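Local structure of 16 kDa salivary peptide (Culex quinquefasciatus, 7KCG) at residues S28-D31 against R35-S38; L66-S69 against G75-V78. The protein is of unknown function but is a salivary beta-trefoil protein with putative sugar-binding properties, related to ricin-type lectin domains. One frame throughout, in Å; residues are numbered along the deposited sequence.

Interaction 1 of 2, residues S28-D31 against R35-S38; sequences STHD and RHVS
S28-D31 and R35-S38 meet at the turn end of an antiparallel beta hairpin, where strand 22-29 pairs with strand 34-40 at the surface of the beta-trefoil. T29 and R35 form a non-hydrogen-bonded pair, with CA atoms 4.1 Å apart and both side chains on the same face of the sheet. There T29 CG2 touches R35 NH1 at 3.6 Å. The R35 chain is bent at chi3, and its NE makes a salt bridge to E64 on another strand. One backbone bond joins the segments: H36 N donates to S28 O at 3.1 Å, nearly straight at 170°.

The H36 ring lies beside the other strand. S28 OG is at its edge, 3.7 Å from H36 ND1. H30 CB reaches H36 CE1 at 3.6 Å. The H30 and H36 ring planes are almost perpendicular, at 88°, but the centroids are 5.6 Å apart and the rings meet obliquely. With CG anti to the backbone N (chi1 178°), the H30 ring leads off past H36, and H30 NE2 is hydrogen-bonded to Q71 OE1. F79 meets both histidine rings. The polar ends of R35 and H30 thus tie this part of the hairpin to strand 64-69 and to Q71.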
ATOM      1  N   SER A  28      13.306  -4.624   8.543  1.00 83.32           N
ATOM      2  CA  SER A  28      13.044  -5.935   9.115  1.00 81.51           C
ATOM      3  C   SER A  28      12.355  -6.846   8.107  1.00 80.51           C
ATOM      4  O   SER A  28      11.587  -6.395   7.251  1.00 70.01           O
ATOM      5  CB  SER A  28      12.186  -5.805  10.376  1.00 82.53           C
ATOM      6  OG  SER A  28      11.727  -7.070  10.815  1.00 86.83           O
ATOM      7  N   THR A  29      12.705  -8.129   8.202  1.00 76.41           N
ATOM      8  CA  THR A  29      12.141  -9.142   7.286  1.00 70.10           C
ATOM      9  C   THR A  29      11.361 -10.131   8.140  1.00 69.86           C
ATOM     10  O   THR A  29      11.733 -10.291   9.286  1.00 79.27           O
ATOM     11  CB  THR A  29      13.278  -9.728   6.437  1.00 72.88           C
ATOM     12  OG1 THR A  29      14.253 -10.265   7.330  1.00 80.73           O
ATOM     13  CG2 THR A  29      13.939  -8.717   5.531  1.00 73.21           C
ATOM     14  N   HIS A  30      10.280 -10.706   7.627  1.00 80.46           N
ATOM     15  CA  HIS A  30       9.523 -11.769   8.339  1.00 83.51           C
ATOM     16  C   HIS A  30      10.184 -13.100   7.972  1.00 88.60           C
ATOM     17  O   HIS A  30      10.093 -14.030   8.780  1.00 95.83           O
ATOM     18  CB  HIS A  30       8.077 -11.718   7.856  1.00 76.14           C
ATOM     19  CG  HIS A  30       7.123 -12.723   8.394  1.00 76.08           C
ATOM     20  ND1 HIS A  30       6.433 -12.524   9.564  1.00 83.05           N
ATOM     21  CD2 HIS A  30       6.667 -13.880   7.875  1.00 77.66           C
ATOM     22  CE1 HIS A  30       5.627 -13.541   9.772  1.00 80.61           C
ATOM     23  NE2 HIS A  30       5.753 -14.384   8.751  1.00 80.59           N
ATOM     24  N   ASP A  31      10.798 -13.179   6.788  1.00 84.73           N
ATOM     25  CA  ASP A  31      11.527 -14.383   6.313  1.00 86.16           C
ATOM     26  C   ASP A  31      12.370 -13.941   5.127  1.00 89.66           C
ATOM     27  O   ASP A  31      12.496 -12.735   4.935  1.00 88.54           O
ATOM     28  CB  ASP A  31      10.664 -15.623   6.071  1.00 86.08           C
ATOM     29  CG  ASP A  31       9.444 -15.480   5.188  1.00 82.49           C
ATOM     30  OD1 ASP A  31       9.601 -15.025   4.063  1.00 81.40           O
ATOM     31  OD2 ASP A  31       8.362 -15.900   5.622  1.00 84.90           O
ATOM     32  N   ARG A  35       9.420  -9.263   3.253  1.00 60.77           N
ATOM     33  CA  ARG A  35       9.953  -8.085   3.984  1.00 59.38           C
ATOM     34  C   ARG A  35       8.783  -7.259   4.512  1.00 60.70           C
ATOM     35  O   ARG A  35       7.745  -7.226   3.868  1.00 49.43           O
ATOM     36  CB  ARG A  35      10.851  -7.217   3.103  1.00 64.44           C
ATOM     37  CG  ARG A  35      11.340  -5.921   3.730  1.00 66.35           C
ATOM     38  CD  ARG A  35      12.123  -5.029   2.790  1.00 66.70           C
ATOM     39  NE  ARG A  35      12.900  -5.792   1.836  1.00 74.91           N
ATOM     40  CZ  ARG A  35      14.106  -6.284   2.074  1.00 82.11           C
ATOM     41  NH1 ARG A  35      14.682  -6.083   3.245  1.00 81.48           N
ATOM     42  NH2 ARG A  35      14.731  -6.974   1.141  1.00 81.10           N
ATOM     43  N   HIS A  36       8.960  -6.619   5.658  1.00 61.51           N
ATOM     44  CA  HIS A  36       7.843  -5.887   6.294  1.00 65.54           C
ATOM     45  C   HIS A  36       7.680  -4.499   5.692  1.00 57.62           C
ATOM     46  O   HIS A  36       8.573  -4.058   4.981  1.00 58.81           O
ATOM     47  CB  HIS A  36       8.096  -5.815   7.795  1.00 67.49           C
ATOM     48  CG  HIS A  36       7.582  -6.996   8.546  1.00 70.01           C
ATOM     49  ND1 HIS A  36       8.396  -7.781   9.331  1.00 73.50           N
ATOM     50  CD2 HIS A  36       6.344  -7.523   8.637  1.00 63.81           C
ATOM     51  CE1 HIS A  36       7.679  -8.740   9.875  1.00 73.50           C
ATOM     52  NE2 HIS A  36       6.420  -8.605   9.463  1.00 69.26           N
ATOM     53  N   VAL A  37       6.559  -3.858   5.983  1.00 60.44           N
ATOM     54  CA  VAL A  37       6.331  -2.498   5.509  1.00 63.60           C
ATOM     55  C   VAL A  37       6.203  -1.575   6.712  1.00 63.65           C
ATOM     56  O   VAL A  37       5.761  -1.984   7.792  1.00 65.01           O
ATOM     57  CB  VAL A  37       5.080  -2.376   4.617  1.00 57.27           C
ATOM     58  CG1 VAL A  37       5.273  -3.142   3.322  1.00 56.08           C
ATOM     59  CG2 VAL A  37       3.861  -2.880   5.360  1.00 56.38           C
ATOM     60  N   SER A  38       6.587  -0.320   6.513  1.00 57.51           N
ATOM     61  CA  SER A  38       6.615   0.624   7.615  1.00 60.86           C
ATOM     62  C   SER A  38       6.351   2.030   7.079  1.00 57.84           C
ATOM     63  O   SER A  38       5.845   2.205   5.964  1.00 52.16           O
ATOM     64  CB  SER A  38       7.951   0.511   8.365  1.00 68.13           C
ATOM     65  OG  SER A  38       7.810   1.030   9.667  1.00 68.89           O
TER

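Interaction 2 of 2, residues L66-S69 against G75-V78; sequences LFES and GNYV. With FMT (formic acid), chain C.
The F67 ring has the formic acid molecule at its edge, in the ring plane, with F67 CE2 3.7 Å from FMT C. W81 meets the same ring at a steep angle. The Y77 side chain leads off from strand 64-69, and of its atoms CB comes near S69 CB. Its ring packs with F73 edge-to-face, and also meets F79, nearly parallel, and H30. The carboxylate of E68 and the amide of N76 are turned 84° apart. E68 is fully extended, with CG anti to the backbone N (chi1 -180°), which brings E68 OE2 to 3.2 Å from N76 CB. E68 OE2 is hydrogen-bonded to H114 ND1.

This is the buried antiparallel pairing of strands 64-69 and 76-81 in the beta-trefoil, with E68 and V78 as a non-hydrogen-bonded pair. S69 N bonds to Y77 O at 3.0 Å, with an angle of 165°. N76 ND2 gives S69 O a weak bond of 3.4 Å. V78 CA also makes a CH...O contact with F67 O. On the face shared by E68 and V78, L66 CD1 touches V78 CG1 at 3.6 Å.

S69 OG donates to FMT O2 at 2.8 Å, and R34 NE and Q70 N also bind the formic acid, probably from the crystallisation liquor. The buried side chains of E68 and S69 therefore have protein partners in H114 and Q71 N, the acid being an addition in the crystal, while L66 and V78 supply apolar packing.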
ATOM      1  N   LEU A  66       4.118  -5.119  -3.244  1.00 34.64           N
ATOM      2  CA  LEU A  66       3.319  -5.059  -2.033  1.00 31.55           C
ATOM      3  C   LEU A  66       2.170  -6.056  -2.125  1.00 31.61           C
ATOM      4  O   LEU A  66       1.454  -6.087  -3.126  1.00 33.58           O
ATOM      5  CB  LEU A  66       2.771  -3.635  -1.857  1.00 32.96           C
ATOM      6  CG  LEU A  66       2.013  -3.390  -0.566  1.00 34.89           C
ATOM      7  CD1 LEU A  66       3.006  -3.301   0.571  1.00 40.36           C
ATOM      8  CD2 LEU A  66       1.181  -2.109  -0.671  1.00 36.25           C
ATOM      9  N   PHE A  67       1.980  -6.880  -1.090  1.00 32.59           N
ATOM     10  CA  PHE A  67       0.877  -7.835  -1.156  1.00 28.31           C
ATOM     11  C   PHE A  67       0.356  -8.129   0.240  1.00 32.47           C
ATOM     12  O   PHE A  67       1.012  -7.851   1.242  1.00 34.85           O
ATOM     13  CB  PHE A  67       1.271  -9.137  -1.886  1.00 33.89           C
ATOM     14  CG  PHE A  67       2.144 -10.066  -1.077  1.00 32.80           C
ATOM     15  CD1 PHE A  67       3.488  -9.810  -0.926  1.00 36.93           C
ATOM     16  CD2 PHE A  67       1.613 -11.216  -0.517  1.00 37.15           C
ATOM     17  CE1 PHE A  67       4.298 -10.681  -0.201  1.00 43.68           C
ATOM     18  CE2 PHE A  67       2.422 -12.096   0.223  1.00 41.15           C
ATOM     19  CZ  PHE A  67       3.753 -11.822   0.373  1.00 40.14           C
ATOM     20  N   GLU A  68      -0.865  -8.653   0.295  1.00 37.29           N
ATOM     21  CA  GLU A  68      -1.481  -9.061   1.548  1.00 40.10           C
ATOM     22  C   GLU A  68      -1.427 -10.576   1.659  1.00 42.76           C
ATOM     23  O   GLU A  68      -1.709 -11.285   0.690  1.00 39.35           O
ATOM     24  CB  GLU A  68      -2.933  -8.588   1.651  1.00 41.89           C
ATOM     25  CG  GLU A  68      -3.593  -9.001   2.970  1.00 42.87           C
ATOM     26  CD  GLU A  68      -5.037  -8.547   3.107  1.00 48.25           C
ATOM     27  OE1 GLU A  68      -5.532  -7.801   2.232  1.00 39.05           O
ATOM     28  OE2 GLU A  68      -5.686  -8.937   4.104  1.00 48.98           O
ATOM     29  N   SER A  69      -1.096 -11.061   2.853  1.00 43.85           N
ATOM     30  CA  SER A  69      -0.747 -12.457   3.076  1.00 49.22           C
ATOM     31  C   SER A  69      -1.894 -13.231   3.712  1.00 53.39           C
ATOM     32  O   SER A  69      -2.767 -12.670   4.376  1.00 55.99           O
ATOM     33  CB  SER A  69       0.498 -12.542   3.962  1.00 54.40           C
ATOM     34  OG  SER A  69       0.712 -13.854   4.471  1.00 62.28           O
ATOM     35  N   GLY A  75      -4.083  -8.587  12.708  1.00 86.24           N
ATOM     36  CA  GLY A  75      -4.555  -8.307  11.342  1.00 74.49           C
ATOM     37  C   GLY A  75      -3.834  -9.167  10.341  1.00 69.38           C
ATOM     38  O   GLY A  75      -2.848  -9.785  10.736  1.00 74.35           O
ATOM     39  N   ASN A  76      -4.317  -9.217   9.089  1.00 76.36           N
ATOM     40  CA  ASN A  76      -3.580  -9.952   8.033  1.00 65.08           C
ATOM     41  C   ASN A  76      -2.327  -9.150   7.758  1.00 63.61           C
ATOM     42  O   ASN A  76      -2.418  -7.920   7.730  1.00 60.78           O
ATOM     43  CB  ASN A  76      -4.366 -10.220   6.745  1.00 60.72           C
ATOM     44  CG  ASN A  76      -5.618 -11.048   6.878  1.00 60.06           C
ATOM     45  OD1 ASN A  76      -6.546 -10.665   7.579  1.00 71.45           O
ATOM     46  ND2 ASN A  76      -5.675 -12.146   6.144  1.00 59.85           N
ATOM     47  N   TYR A  77      -1.203  -9.827   7.610  1.00 53.62           N
ATOM     48  CA  TYR A  77       0.071  -9.196   7.320  1.00 50.10           C
ATOM     49  C   TYR A  77       0.046  -8.555   5.939  1.00 45.13           C
ATOM     50  O   TYR A  77      -0.577  -9.071   5.006  1.00 39.41           O
ATOM     51  CB  TYR A  77       1.194 -10.223   7.351  1.00 58.74           C
ATOM     52  CG  TYR A  77       1.768 -10.550   8.710  1.00 68.25           C
ATOM     53  CD1 TYR A  77       2.707  -9.717   9.305  1.00 70.34           C
ATOM     54  CD2 TYR A  77       1.408 -11.716   9.374  1.00 76.05           C
ATOM     55  CE1 TYR A  77       3.254 -10.023  10.541  1.00 80.83           C
ATOM     56  CE2 TYR A  77       1.952 -12.031  10.618  1.00 82.99           C
ATOM     57  CZ  TYR A  77       2.875 -11.183  11.193  1.00 84.79           C
ATOM     58  OH  TYR A  77       3.421 -11.489  12.428  1.00 94.00           O
ATOM     59  N   VAL A  78       0.773  -7.449   5.810  1.00 46.34           N
ATOM     60  CA  VAL A  78       1.077  -6.826   4.531  1.00 43.64           C
ATOM     61  C   VAL A  78       2.584  -6.865   4.372  1.00 44.91           C
ATOM     62  O   VAL A  78       3.307  -6.374   5.244  1.00 47.22           O
ATOM     63  CB  VAL A  78       0.565  -5.376   4.468  1.00 36.08           C
ATOM     64  CG1 VAL A  78       1.081  -4.712   3.218  1.00 36.92           C
ATOM     65  CG2 VAL A  78      -0.947  -5.351   4.532  1.00 36.21           C
TER
HETATM   66  C   FMT C 302       1.582 -15.439   1.679  1.00 50.39           C
HETATM   67  O1  FMT C 302       0.377 -15.570   1.636  1.00 49.97           O
HETATM   68  O2  FMT C 302       2.288 -15.318   2.753  1.00 54.91           O

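In the fold
Both contacts are antiparallel strand pairings in the same sheet of the trefoil, joined because strands 34-40 and 76-81 are neighbours. Interaction 1 is a surface contact, its centre about 14 Å from the chain centre. Interaction 2 is buried, at about 10 Å. Their centres are about 11 Å apart and they touch directly: V37 packs on L66 and V78 on the inner side, while H36 and H30 reach the Y77 ring. The outer contact depends on histidines and a charged side chain with partners elsewhere. The inner one combines aliphatic packing with satisfied polar groups.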